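Dbv8 protein (Nonomuraea, PDB 4MFZ) probably transfers a long aliphatic acyl group, such as decanoyl, from acyl-CoA to an amine of a glycopeptide antibiotic as a GNAT-family N-acyltransferase. Local coordinates at residues Y201-A206 / P211-H216; Y109-R114 / L188-V193; I228-L233 / L274-G279. All blocks are in the same frame, centred on the assembly; numbering follows the deposited sequence.

Contact 1 of 3, residues Y201-A206 / P211-H216; sequences YNLAVA and PVLGLH. With MFK (decanoyl-CoA), chain B.
N202 and G214 grip each other through two backbone hydrogen bonds, N202 N to G214 O and G214 N to N202 O, each 2.8 Å long. This is the hydrogen-bonded pair of an antiparallel beta hairpin, strands 199-205 and 211-216, in the mixed sheet of the GNAT-like domain. Farther toward the turn, A204 N reaches V212 O at 2.9 Å, with a C=O...N angle of 171°. The G214 carbonyl also takes a CA-H...O contact from Y201, whose CA lies 3.2 Å from G214 O.

The side chains divide between the two faces of the sheet. On one face Y201, L203 and L213 form an apolar layer under helix 226-243, which supplies A236 and F240. L215 runs beside the Y201 ring, toward the acyl chain, its CD1 approaching obliquely to 3.5 Å from Y201 CE2, while L213 sets CD1 near Y201 CD2. Tyrosine suits this place because its ring fills the layer and its hydroxyl extends on to a hydrogen bond with S232. On the other face the lone methyl of A204 allows buried V212 to come close; V212 holds CG1 between its backbone N and carbonyl carbon (chi1 68°), 3.9 Å from A204 CB.

Strand 211-216 ends beside decanoyl-CoA, which is hydrogen-bonded to I217 N just beyond it, as in other GNAT enzymes, where strand backbone commonly holds the acyl-CoA. H216 CA lies 3.2 Å from the thioester oxygen OAL, and L215 O is 3.4 Å from CBZ of the acyl chain.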
loop_
_atom_site.group_PDB
_atom_site.type_symbol
_atom_site.label_atom_id
_atom_site.label_comp_id
_atom_site.label_asym_id
_atom_site.label_seq_id
_atom_site.Cartn_x
_atom_site.Cartn_y
_atom_site.Cartn_z
ATOM N N TYR A 201 -2.636 2.183 9.993
ATOM C CA TYR A 201 -1.509 2.189 10.909
ATOM C C TYR A 201 -0.704 0.943 10.618
ATOM O O TYR A 201 -1.283 -0.141 10.525
ATOM C CB TYR A 201 -1.999 2.119 12.356
ATOM C CG TYR A 201 -2.929 3.240 12.727
ATOM C CD1 TYR A 201 -4.315 3.113 12.542
ATOM C CD2 TYR A 201 -2.425 4.440 13.247
ATOM C CE1 TYR A 201 -5.172 4.167 12.857
ATOM C CE2 TYR A 201 -3.279 5.490 13.580
ATOM C CZ TYR A 201 -4.644 5.347 13.388
ATOM O OH TYR A 201 -5.469 6.403 13.716
ATOM N N ASN A 202 0.612 1.082 10.480
ATOM C CA ASN A 202 1.445 -0.107 10.394
ATOM C C ASN A 202 2.378 -0.263 11.594
ATOM O O ASN A 202 2.899 0.701 12.120
ATOM C CB ASN A 202 2.198 -0.200 9.074
ATOM C CG ASN A 202 3.263 0.840 8.937
ATOM O OD1 ASN A 202 2.963 2.034 8.801
ATOM N ND2 ASN A 202 4.525 0.399 8.919
ATOM N N LEU A 203 2.538 -1.499 12.021
ATOM C CA LEU A 203 3.339 -1.818 13.170
ATOM C C LEU A 203 4.782 -1.791 12.704
ATOM O O LEU A 203 5.214 -2.711 12.029
ATOM C CB LEU A 203 2.962 -3.217 13.651
ATOM C CG LEU A 203 1.525 -3.392 14.157
ATOM C CD1 LEU A 203 0.965 -4.743 13.757
ATOM C CD2 LEU A 203 1.430 -3.216 15.674
ATOM N N ALA A 204 5.512 -0.741 13.061
ATOM C CA ALA A 204 6.890 -0.551 12.599
ATOM C C ALA A 204 7.895 -0.552 13.763
ATOM O O ALA A 204 7.502 -0.628 14.923
ATOM C CB ALA A 204 6.991 0.751 11.807
ATOM N N VAL A 205 9.188 -0.504 13.453
ATOM C CA VAL A 205 10.197 -0.169 14.461
ATOM C C VAL A 205 11.069 0.970 13.925
ATOM O O VAL A 205 11.367 0.991 12.735
ATOM C CB VAL A 205 11.027 -1.394 14.974
ATOM C CG1 VAL A 205 10.213 -2.686 14.944
ATOM C CG2 VAL A 205 12.322 -1.587 14.206
ATOM N N ALA A 206 11.426 1.933 14.788
ATOM C CA ALA A 206 12.221 3.114 14.384
ATOM C C ALA A 206 13.704 2.743 14.242
ATOM O O ALA A 206 14.068 1.596 14.491
ATOM C CB ALA A 206 12.045 4.251 15.386
ATOM N N PRO A 211 9.493 0.345 19.167
ATOM C CA PRO A 211 8.235 0.211 18.419
ATOM C C PRO A 211 7.605 1.575 18.075
ATOM O O PRO A 211 7.660 2.517 18.881
ATOM C CB PRO A 211 7.341 -0.584 19.374
ATOM C CG PRO A 211 7.977 -0.446 20.735
ATOM C CD PRO A 211 9.451 -0.362 20.463
ATOM N N VAL A 212 7.046 1.692 16.868
ATOM C CA VAL A 212 6.351 2.919 16.445
ATOM C C VAL A 212 5.190 2.565 15.492
ATOM O O VAL A 212 5.220 1.506 14.854
ATOM C CB VAL A 212 7.350 3.944 15.822
ATOM C CG1 VAL A 212 7.926 3.485 14.481
ATOM C CG2 VAL A 212 6.722 5.322 15.701
ATOM N N LEU A 213 4.169 3.421 15.405
ATOM C CA LEU A 213 3.097 3.216 14.433
ATOM C C LEU A 213 3.339 4.078 13.210
ATOM O O LEU A 213 3.453 5.293 13.337
ATOM C CB LEU A 213 1.716 3.558 15.013
ATOM C CG LEU A 213 1.060 2.708 16.111
ATOM C CD1 LEU A 213 -0.369 3.196 16.279
ATOM C CD2 LEU A 213 1.085 1.216 15.809
ATOM N N GLY A 214 3.435 3.478 12.029
ATOM C CA GLY A 214 3.480 4.278 10.811
ATOM C C GLY A 214 2.037 4.674 10.520
ATOM O O GLY A 214 1.165 3.820 10.539
ATOM N N LEU A 215 1.774 5.959 10.313
ATOM C CA LEU A 215 0.410 6.418 10.062
ATOM C C LEU A 215 0.310 6.778 8.598
ATOM O O LEU A 215 1.203 7.432 8.092
ATOM C CB LEU A 215 0.038 7.617 10.971
ATOM C CG LEU A 215 -1.440 8.050 10.997
ATOM C CD1 LEU A 215 -1.903 8.486 12.375
ATOM C CD2 LEU A 215 -1.699 9.146 9.974
ATOM N N HIS A 216 -0.743 6.302 7.910
ATOM C CA HIS A 216 -0.964 6.573 6.480
ATOM C C HIS A 216 -2.403 6.975 6.211
ATOM O O HIS A 216 -3.347 6.391 6.788
ATOM C CB HIS A 216 -0.576 5.372 5.622
ATOM C CG HIS A 216 0.895 5.015 5.713
ATOM N ND1 HIS A 216 1.760 5.215 4.694
ATOM C CD2 HIS A 216 1.658 4.502 6.780
ATOM C CE1 HIS A 216 3.008 4.820 5.069
ATOM N NE2 HIS A 216 2.943 4.392 6.352
HETATM C CCG MFK B . -3.454 16.420 8.428
HETATM C CCF MFK B . -2.776 15.900 9.694
HETATM C CCE MFK B . -2.077 14.593 9.388
HETATM C CCD MFK B . -0.743 14.905 8.757
HETATM C CCC MFK B . 0.165 13.708 8.960
HETATM C CCB MFK B . 0.524 13.102 7.626
HETATM C CCA MFK B . 1.690 12.156 7.854
HETATM C CBZ MFK B . 1.211 10.743 7.559
HETATM C CAK MFK B . 1.905 10.226 6.313
HETATM C CAJ MFK B . 0.866 9.954 5.216
HETATM O OAL MFK B . -0.272 9.551 5.476
HETATM S SAI MFK B . 1.471 10.241 3.597
HETATM C CAH MFK B . -0.013 9.924 2.551
HETATM C CAG MFK B . -1.051 11.046 2.649
HETATM N NAF MFK B . -2.210 10.620 1.846
HETATM C CAE MFK B . -2.667 11.316 0.790
HETATM O OAM MFK B . -2.202 12.392 0.419
HETATM C CAD MFK B . -3.881 10.686 0.075
HETATM C CAC MFK B . -4.462 11.679 -0.951
HETATM N NAB MFK B . -4.839 12.949 -0.297
HETATM C CAA MFK B . -6.120 13.141 0.052
HETATM O OAO MFK B . -7.004 12.294 -0.145
HETATM C CAN MFK B . -6.465 14.499 0.682
HETATM O OAU MFK B . -5.382 15.440 0.506
HETATM C CAP MFK B . -6.871 14.398 2.169
HETATM C CAR MFK B . -5.745 13.753 2.963
HETATM C CAS MFK B . -8.136 13.573 2.383
HETATM C CAQ MFK B . -7.116 15.804 2.709
HETATM O OAT MFK B . -8.150 16.384 1.944
HETATM P PAV MFK B . -9.174 17.471 2.552
HETATM O OAX MFK B . -9.776 16.990 3.805
HETATM O OAW MFK B . -10.072 17.914 1.446
HETATM O OAY MFK B . -8.077 18.605 2.877
HETATM P PAZ MFK B . -8.331 20.171 3.117
HETATM O OBA MFK B . -7.010 20.701 3.797
HETATM O OBB MFK B . -9.517 20.472 3.946
HETATM O "O5'" MFK B . -8.248 20.846 1.657
HETATM C "C5'" MFK B . -8.362 22.233 1.432
HETATM C "C4'" MFK B . -8.328 22.454 -0.084
HETATM O "O4'" MFK B . -7.364 21.602 -0.817
HETATM C "C3'" MFK B . -9.660 22.119 -0.713
HETATM O "O3'" MFK B . -9.814 22.965 -1.852
HETATM P PBV MFK B . -11.239 23.702 -2.085
HETATM O OBW MFK B . -12.161 22.503 -2.555
HETATM O OBY MFK B . -10.951 24.722 -3.318
HETATM O OBX MFK B . -11.856 24.300 -0.904
HETATM C "C2'" MFK B . -9.438 20.661 -1.126
HETATM O "O2'" MFK B . -10.342 20.205 -2.114
HETATM C "C1'" MFK B . -8.056 20.711 -1.706
HETATM N N9 MFK B . -7.413 19.371 -1.679
HETATM C C8 MFK B . -6.914 18.750 -0.603
HETATM N N7 MFK B . -6.415 17.573 -1.006
HETATM C C5 MFK B . -6.555 17.493 -2.338
HETATM C C4 MFK B . -7.175 18.608 -2.740
HETATM N N3 MFK B . -7.415 18.821 -4.042
HETATM C C2 MFK B . -7.149 17.832 -5.119
HETATM N N1 MFK B . -6.476 16.648 -4.548
HETATM C C6 MFK B . -6.216 16.546 -3.237
HETATM N N6 MFK B . -5.597 15.458 -2.783
#

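Contact 2 of 3, residues Y109-R114 / L188-V193; sequences YKVKVR and LVRGLV
R190 and L192 flank G191 in the Schellman motif that ends helix 182-192, and both reach across to the loop 109-114. G191 is the C-prime residue: its positive phi, 76°, comes easily to glycine and lets the chain turn back, with G191 N bonded to L188 O and L192 N to L187 O. The chain then enters strand 193-196 of the GNAT-like sheet.

R190 does most of the touching. Its chain runs out from the helix and bends at the CG-CD bond (chi3 70°), which brings NE and the flat guanidinium round against V113. The CG2 methyl of V113 stands over the centre of one guanidinium face, 3.5 Å above the plane, while V113 CG1 lies against R190 CD. The V111 side chain crosses the arginine at about a right angle, bringing CG1 to 3.4 Å from R190 NH2. Beta-branched valines fit here, since their short forked ends can press on a planar cation and still keep the loop backbone close.

That backbone is reached through water. R190 NH1 donates to two waters lying at the edge of the guanidinium in its plane; one sits 2.8 Å from NH1 and donates to V111 O, the other 3.0 Å from NH1 and donates to V113 O. NH2 turns instead to H105 O, with a weak bond to D108 O.

Beyond the arginine the contact becomes apolar: L192 CD2 packs 3.9 Å from Y109 CA, and the Y109 ring meets H247 edge-to-face. A buried guanidinium whose NH1 meets two waters and whose NH2 meets H105 O would probably keep its positive charge; the in-plane waters and the NH2 bond together fix its rotation and tie the irregular loop to the helix end.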
loop_
_atom_site.group_PDB
_atom_site.type_symbol
_atom_site.label_atom_id
_atom_site.label_comp_id
_atom_site.label_asym_id
_atom_site.label_seq_id
_atom_site.Cartn_x
_atom_site.Cartn_y
_atom_site.Cartn_z
ATOM N N TYR A 109 6.663 -8.252 12.820
ATOM C CA TYR A 109 7.166 -6.908 12.474
ATOM C C TYR A 109 8.685 -6.715 12.679
ATOM O O TYR A 109 9.234 -5.685 12.270
ATOM C CB TYR A 109 6.384 -5.826 13.224
ATOM C CG TYR A 109 6.437 -5.998 14.719
ATOM C CD1 TYR A 109 7.515 -5.509 15.442
ATOM C CD2 TYR A 109 5.418 -6.670 15.410
ATOM C CE1 TYR A 109 7.607 -5.683 16.808
ATOM C CE2 TYR A 109 5.496 -6.845 16.789
ATOM C CZ TYR A 109 6.606 -6.350 17.475
ATOM O OH TYR A 109 6.717 -6.475 18.841
ATOM N N LYS A 110 9.351 -7.700 13.290
ATOM C CA LYS A 110 10.817 -7.672 13.443
ATOM C C LYS A 110 11.593 -8.245 12.245
ATOM O O LYS A 110 12.801 -8.377 12.321
ATOM C CB LYS A 110 11.261 -8.434 14.704
ATOM C CG LYS A 110 10.373 -8.280 15.931
ATOM C CD LYS A 110 11.175 -8.404 17.227
ATOM C CE LYS A 110 10.332 -8.854 18.420
ATOM N NZ LYS A 110 10.070 -10.328 18.391
ATOM N N VAL A 111 10.920 -8.626 11.160
ATOM C CA VAL A 111 11.614 -9.103 9.961
ATOM C C VAL A 111 11.178 -8.248 8.769
ATOM O O VAL A 111 9.983 -8.022 8.550
ATOM C CB VAL A 111 11.420 -10.642 9.727
ATOM C CG1 VAL A 111 9.966 -11.013 9.571
ATOM C CG2 VAL A 111 12.171 -11.134 8.494
ATOM N N LYS A 112 12.134 -7.747 8.009
ATOM C CA LYS A 112 11.787 -7.008 6.805
ATOM C C LYS A 112 11.462 -8.001 5.713
ATOM O O LYS A 112 12.239 -8.919 5.462
ATOM C CB LYS A 112 12.914 -6.087 6.370
ATOM C CG LYS A 112 13.019 -4.828 7.206
ATOM C CD LYS A 112 14.041 -3.868 6.608
ATOM C CE LYS A 112 13.793 -2.440 7.078
ATOM N NZ LYS A 112 14.720 -1.485 6.404
ATOM N N VAL A 113 10.290 -7.856 5.101
ATOM C CA VAL A 113 9.949 -8.682 3.936
ATOM C C VAL A 113 9.597 -7.769 2.769
ATOM O O VAL A 113 8.508 -7.184 2.706
ATOM C CB VAL A 113 8.820 -9.706 4.225
ATOM C CG1 VAL A 113 8.432 -10.450 2.962
ATOM C CG2 VAL A 113 9.237 -10.690 5.297
ATOM N N ARG A 114 10.544 -7.615 1.863
ATOM C CA ARG A 114 10.246 -7.023 0.575
ATOM C C ARG A 114 9.545 -8.111 -0.244
ATOM O O ARG A 114 10.072 -9.237 -0.404
ATOM C CB ARG A 114 11.528 -6.565 -0.142
ATOM C CG ARG A 114 11.303 -5.536 -1.255
ATOM C CD ARG A 114 10.967 -4.162 -0.689
ATOM N NE ARG A 114 10.499 -3.242 -1.723
ATOM C CZ ARG A 114 10.145 -1.971 -1.511
ATOM N NH1 ARG A 114 10.194 -1.448 -0.285
ATOM N NH2 ARG A 114 9.732 -1.214 -2.532
ATOM N N LEU A 188 0.562 -5.229 4.293
ATOM C CA LEU A 188 -0.815 -5.360 4.771
ATOM C C LEU A 188 -1.238 -6.829 4.829
ATOM O O LEU A 188 -1.800 -7.288 5.823
ATOM C CB LEU A 188 -1.753 -4.584 3.855
ATOM C CG LEU A 188 -3.237 -4.574 4.287
ATOM C CD1 LEU A 188 -3.891 -3.247 3.866
ATOM C CD2 LEU A 188 -3.950 -5.759 3.680
ATOM N N VAL A 189 -0.933 -7.576 3.774
ATOM C CA VAL A 189 -1.325 -8.978 3.729
ATOM C C VAL A 189 -0.452 -9.899 4.611
ATOM O O VAL A 189 -0.825 -11.051 4.854
ATOM C CB VAL A 189 -1.477 -9.517 2.265
ATOM C CG1 VAL A 189 -0.205 -10.180 1.780
ATOM C CG2 VAL A 189 -2.610 -10.533 2.205
ATOM N N ARG A 190 0.675 -9.372 5.095
ATOM C CA ARG A 190 1.437 -10.000 6.165
ATOM C C ARG A 190 0.955 -9.613 7.563
ATOM O O ARG A 190 1.674 -9.848 8.526
ATOM C CB ARG A 190 2.916 -9.645 6.073
ATOM C CG ARG A 190 3.737 -10.451 5.087
ATOM C CD ARG A 190 5.180 -9.923 5.077
ATOM N NE ARG A 190 5.844 -10.251 6.325
ATOM C CZ ARG A 190 6.489 -9.403 7.122
ATOM N NH1 ARG A 190 6.645 -8.140 6.795
ATOM N NH2 ARG A 190 6.998 -9.863 8.262
ATOM N N GLY A 191 -0.240 -9.018 7.680
ATOM C CA GLY A 191 -0.856 -8.779 9.000
ATOM C C GLY A 191 -0.249 -7.632 9.780
ATOM O O GLY A 191 -0.378 -7.577 10.991
ATOM N N LEU A 192 0.380 -6.698 9.084
ATOM C CA LEU A 192 1.119 -5.581 9.704
ATOM C C LEU A 192 0.519 -4.185 9.448
ATOM O O LEU A 192 1.128 -3.162 9.821
ATOM C CB LEU A 192 2.573 -5.571 9.174
ATOM C CG LEU A 192 3.676 -6.186 10.055
ATOM C CD1 LEU A 192 3.145 -7.274 10.957
ATOM C CD2 LEU A 192 4.907 -6.697 9.289
ATOM N N VAL A 193 -0.621 -4.133 8.767
ATOM C CA VAL A 193 -1.307 -2.839 8.534
ATOM C C VAL A 193 -2.768 -3.031 8.907
ATOM O O VAL A 193 -3.387 -4.023 8.501
ATOM C CB VAL A 193 -1.198 -2.347 7.053
ATOM C CG1 VAL A 193 -1.890 -0.992 6.850
ATOM C CG2 VAL A 193 0.274 -2.246 6.594
HETATM O O HOH W 1 7.947 -6.115 8.253
HETATM O O HOH W 2 6.465 -6.494 4.292
#

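Contact 3 of 3, residues I228-L233 / L274-G279; sequences IYYDSL and LQLRRG. With MFK (decanoyl-CoA), chain B.
Y229 takes the CD1 methyl of L276 against the root of its side chain, 3.6 Å from Y229 CB and 3.7 Å from Y229 CG, as the two side chains slide past each other in opposite directions. The other leucine branch serves the neighbouring tyrosine: L276 CD2 lies 3.5 Å from Y230 CE2, approaching that ring obliquely. The forked leucine thus fills the angle between two aromatic rings, which are themselves fitted together, with Y229 CD1 above the centre of the Y230 ring.

Helix 226-243, next in the chain after strand 211-216, and the short helix 272-277 here line the far end of the acyl pocket in the GNAT-like domain. L276 CB is 3.7 Å from the terminal carbon CCG of the decanoyl chain, and Y229 CE2 stands 4.1 Å from CCE. A leucine and the hydrocarbon part of a tyrosine ring suit a wall that faces a saturated alkyl tail. Y229 keeps its CG anti to the backbone N (chi1 173°), which carries the ring past L276 to the acyl tail, where its hydroxyl makes a hydrogen bond with W280 NE1.

Y230 is exposed, and its hydroxyl works through water. One water, 2.7 Å from Y230 OH, accepts from Q275 NE2; a second, at the same distance from Y230 OH, donates to L276 O, 2.9 Å away.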
loop_
_atom_site.group_PDB
_atom_site.type_symbol
_atom_site.label_atom_id
_atom_site.label_comp_id
_atom_site.label_asym_id
_atom_site.label_seq_id
_atom_site.Cartn_x
_atom_site.Cartn_y
_atom_site.Cartn_z
ATOM N N ILE A 228 -13.633 12.495 11.813
ATOM C CA ILE A 228 -13.199 11.174 11.394
ATOM C C ILE A 228 -11.707 10.970 11.687
ATOM O O ILE A 228 -11.309 9.864 12.001
ATOM C CB ILE A 228 -13.594 10.826 9.929
ATOM C CG1 ILE A 228 -12.672 11.548 8.934
ATOM C CG2 ILE A 228 -15.094 11.076 9.720
ATOM C CD1 ILE A 228 -13.021 11.347 7.475
ATOM N N TYR A 229 -10.910 12.034 11.613
ATOM C CA TYR A 229 -9.498 11.946 11.989
ATOM C C TYR A 229 -9.323 11.566 13.470
ATOM O O TYR A 229 -8.601 10.613 13.787
ATOM C CB TYR A 229 -8.726 13.236 11.625
ATOM C CG TYR A 229 -7.278 13.301 12.144
ATOM C CD1 TYR A 229 -6.996 13.867 13.375
ATOM C CD2 TYR A 229 -6.205 12.807 11.396
ATOM C CE1 TYR A 229 -5.692 13.946 13.859
ATOM C CE2 TYR A 229 -4.904 12.889 11.858
ATOM C CZ TYR A 229 -4.639 13.450 13.105
ATOM O OH TYR A 229 -3.330 13.545 13.608
ATOM N N TYR A 230 -9.984 12.307 14.371
ATOM C CA TYR A 230 -9.813 12.059 15.801
ATOM C C TYR A 230 -10.460 10.791 16.280
ATOM O O TYR A 230 -9.943 10.123 17.191
ATOM C CB TYR A 230 -10.276 13.245 16.659
ATOM C CG TYR A 230 -9.357 14.411 16.550
ATOM C CD1 TYR A 230 -8.037 14.333 17.029
ATOM C CD2 TYR A 230 -9.780 15.592 15.957
ATOM C CE1 TYR A 230 -7.180 15.428 16.935
ATOM C CE2 TYR A 230 -8.934 16.688 15.856
ATOM C CZ TYR A 230 -7.633 16.607 16.352
ATOM O OH TYR A 230 -6.775 17.704 16.225
ATOM N N ASP A 231 -11.583 10.430 15.665
ATOM C CA ASP A 231 -12.191 9.171 16.055
ATOM C C ASP A 231 -11.231 7.974 15.792
ATOM O O ASP A 231 -11.141 7.060 16.613
ATOM C CB ASP A 231 -13.537 8.954 15.368
ATOM C CG ASP A 231 -14.284 7.783 15.976
ATOM O OD1 ASP A 231 -14.894 7.972 17.054
ATOM O OD2 ASP A 231 -14.227 6.670 15.390
ATOM N N SER A 232 -10.540 7.995 14.650
ATOM C CA SER A 232 -9.530 6.981 14.340
ATOM C C SER A 232 -8.335 7.071 15.295
ATOM O O SER A 232 -7.960 6.080 15.897
ATOM C CB SER A 232 -9.016 7.113 12.904
ATOM O OG SER A 232 -8.052 6.069 12.665
ATOM N N LEU A 233 -7.741 8.258 15.399
ATOM C CA LEU A 233 -6.552 8.466 16.220
ATOM C C LEU A 233 -6.775 8.006 17.681
ATOM O O LEU A 233 -5.926 7.312 18.233
ATOM C CB LEU A 233 -6.075 9.915 16.139
ATOM C CG LEU A 233 -4.765 10.237 16.862
ATOM C CD1 LEU A 233 -3.583 9.548 16.210
ATOM C CD2 LEU A 233 -4.505 11.721 16.910
ATOM N N LEU A 274 -4.365 22.077 7.428
ATOM C CA LEU A 274 -3.702 23.068 8.268
ATOM C C LEU A 274 -4.086 22.911 9.729
ATOM O O LEU A 274 -3.236 22.960 10.613
ATOM C CB LEU A 274 -3.963 24.505 7.796
ATOM C CG LEU A 274 -3.583 24.838 6.364
ATOM C CD1 LEU A 274 -3.866 26.323 6.127
ATOM C CD2 LEU A 274 -2.130 24.484 6.019
ATOM N N GLN A 275 -5.369 22.721 9.988
ATOM C CA GLN A 275 -5.794 22.488 11.355
ATOM C C GLN A 275 -5.196 21.197 11.966
ATOM O O GLN A 275 -4.614 21.227 13.069
ATOM C CB GLN A 275 -7.328 22.463 11.440
ATOM C CG GLN A 275 -7.832 21.926 12.771
ATOM C CD GLN A 275 -9.348 21.969 12.904
ATOM O OE1 GLN A 275 -10.034 22.678 12.160
ATOM N NE2 GLN A 275 -9.874 21.214 13.875
ATOM N N LEU A 276 -5.340 20.068 11.264
ATOM C CA LEU A 276 -5.019 18.778 11.888
ATOM C C LEU A 276 -3.529 18.551 12.081
ATOM O O LEU A 276 -3.128 17.908 13.037
ATOM C CB LEU A 276 -5.700 17.584 11.176
ATOM C CG LEU A 276 -7.246 17.644 11.199
ATOM C CD1 LEU A 276 -7.801 16.499 10.380
ATOM C CD2 LEU A 276 -7.774 17.564 12.621
ATOM N N ARG A 277 -2.721 19.098 11.206
ATOM C CA ARG A 277 -1.259 18.937 11.302
ATOM C C ARG A 277 -0.614 19.687 12.503
ATOM O O ARG A 277 0.511 19.366 12.917
ATOM C CB ARG A 277 -0.609 19.316 9.978
ATOM C CG ARG A 277 -0.438 20.807 9.709
ATOM C CD ARG A 277 0.075 20.996 8.286
ATOM N NE ARG A 277 0.464 22.384 8.012
ATOM C CZ ARG A 277 1.068 22.789 6.910
ATOM N NH1 ARG A 277 1.363 21.924 5.960
ATOM N NH2 ARG A 277 1.387 24.070 6.763
ATOM N N ARG A 278 -1.325 20.651 13.078
ATOM C CA ARG A 278 -0.842 21.330 14.304
ATOM C C ARG A 278 -0.617 20.344 15.464
ATOM O O ARG A 278 0.067 20.664 16.431
ATOM C CB ARG A 278 -1.816 22.423 14.772
ATOM C CG ARG A 278 -1.987 23.549 13.793
ATOM C CD ARG A 278 -3.056 24.519 14.285
ATOM N NE ARG A 278 -3.151 25.643 13.360
ATOM C CZ ARG A 278 -4.269 26.099 12.816
ATOM N NH1 ARG A 278 -5.447 25.575 13.121
ATOM N NH2 ARG A 278 -4.204 27.113 11.969
ATOM N N GLY A 279 -1.189 19.140 15.367
ATOM C CA GLY A 279 -1.034 18.140 16.416
ATOM C C GLY A 279 0.249 17.357 16.238
ATOM O O GLY A 279 0.575 16.487 17.044
HETATM C CCG MFK B . -3.454 16.420 8.428
HETATM C CCF MFK B . -2.776 15.900 9.694
HETATM C CCE MFK B . -2.077 14.593 9.388
HETATM C CCD MFK B . -0.743 14.905 8.757
HETATM C CCC MFK B . 0.165 13.708 8.960
HETATM C CCB MFK B . 0.524 13.102 7.626
HETATM C CCA MFK B . 1.690 12.156 7.854
HETATM C CBZ MFK B . 1.211 10.743 7.559
HETATM C CAK MFK B . 1.905 10.226 6.313
HETATM C CAJ MFK B . 0.866 9.954 5.216
HETATM O OAL MFK B . -0.272 9.551 5.476
HETATM S SAI MFK B . 1.471 10.241 3.597
HETATM C CAH MFK B . -0.013 9.924 2.551
HETATM C CAG MFK B . -1.051 11.046 2.649
HETATM N NAF MFK B . -2.210 10.620 1.846
HETATM C CAE MFK B . -2.667 11.316 0.790
HETATM O OAM MFK B . -2.202 12.392 0.419
HETATM C CAD MFK B . -3.881 10.686 0.075
HETATM C CAC MFK B . -4.462 11.679 -0.951
HETATM N NAB MFK B . -4.839 12.949 -0.297
HETATM C CAA MFK B . -6.120 13.141 0.052
HETATM O OAO MFK B . -7.004 12.294 -0.145
HETATM C CAN MFK B . -6.465 14.499 0.682
HETATM O OAU MFK B . -5.382 15.440 0.506
HETATM C CAP MFK B . -6.871 14.398 2.169
HETATM C CAR MFK B . -5.745 13.753 2.963
HETATM C CAS MFK B . -8.136 13.573 2.383
HETATM C CAQ MFK B . -7.116 15.804 2.709
HETATM O OAT MFK B . -8.150 16.384 1.944
HETATM P PAV MFK B . -9.174 17.471 2.552
HETATM O OAX MFK B . -9.776 16.990 3.805
HETATM O OAW MFK B . -10.072 17.914 1.446
HETATM O OAY MFK B . -8.077 18.605 2.877
HETATM P PAZ MFK B . -8.331 20.171 3.117
HETATM O OBA MFK B . -7.010 20.701 3.797
HETATM O OBB MFK B . -9.517 20.472 3.946
HETATM O "O5'" MFK B . -8.248 20.846 1.657
HETATM C "C5'" MFK B . -8.362 22.233 1.432
HETATM C "C4'" MFK B . -8.328 22.454 -0.084
HETATM O "O4'" MFK B . -7.364 21.602 -0.817
HETATM C "C3'" MFK B . -9.660 22.119 -0.713
HETATM O "O3'" MFK B . -9.814 22.965 -1.852
HETATM P PBV MFK B . -11.239 23.702 -2.085
HETATM O OBW MFK B . -12.161 22.503 -2.555
HETATM O OBY MFK B . -10.951 24.722 -3.318
HETATM O OBX MFK B . -11.856 24.300 -0.904
HETATM C "C2'" MFK B . -9.438 20.661 -1.126
HETATM O "O2'" MFK B . -10.342 20.205 -2.114
HETATM C "C1'" MFK B . -8.056 20.711 -1.706
HETATM N N9 MFK B . -7.413 19.371 -1.679
HETATM C C8 MFK B . -6.914 18.750 -0.603
HETATM N N7 MFK B . -6.415 17.573 -1.006
HETATM C C5 MFK B . -6.555 17.493 -2.338
HETATM C C4 MFK B . -7.175 18.608 -2.740
HETATM N N3 MFK B . -7.415 18.821 -4.042
HETATM C C2 MFK B . -7.149 17.832 -5.119
HETATM N N1 MFK B . -6.476 16.648 -4.548
HETATM C C6 MFK B . -6.216 16.546 -3.237
HETATM N N6 MFK B . -5.597 15.458 -2.783
HETATM O O HOH W 3 -7.921 20.170 16.091
HETATM O O HOH W 4 -4.197 17.017 15.560
#

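Overall arrangement
Contacts 1 and 3 both lie in the GNAT-like domain and touch decanoyl-CoA, the first at the thioester and the second at the end of the acyl tail. They share helix 226-243, which covers the hairpin of contact 1 and lends its own side chains to contact 3. Contact 2 joins a loop and a helix end in the N-terminal acyltransferase region, but L192 O probably accepts from L203 N, linking it to the hairpin. Contacts 1 and 2 are partly buried; contact 3, though farthest from the chain centre, buries Y229 and L276. Chemistry follows place: direct backbone bonds in the sheet, an arginine at a helix end that reaches loop carbonyls through water, and apolar packing with waters around the exposed Y230 hydroxyl.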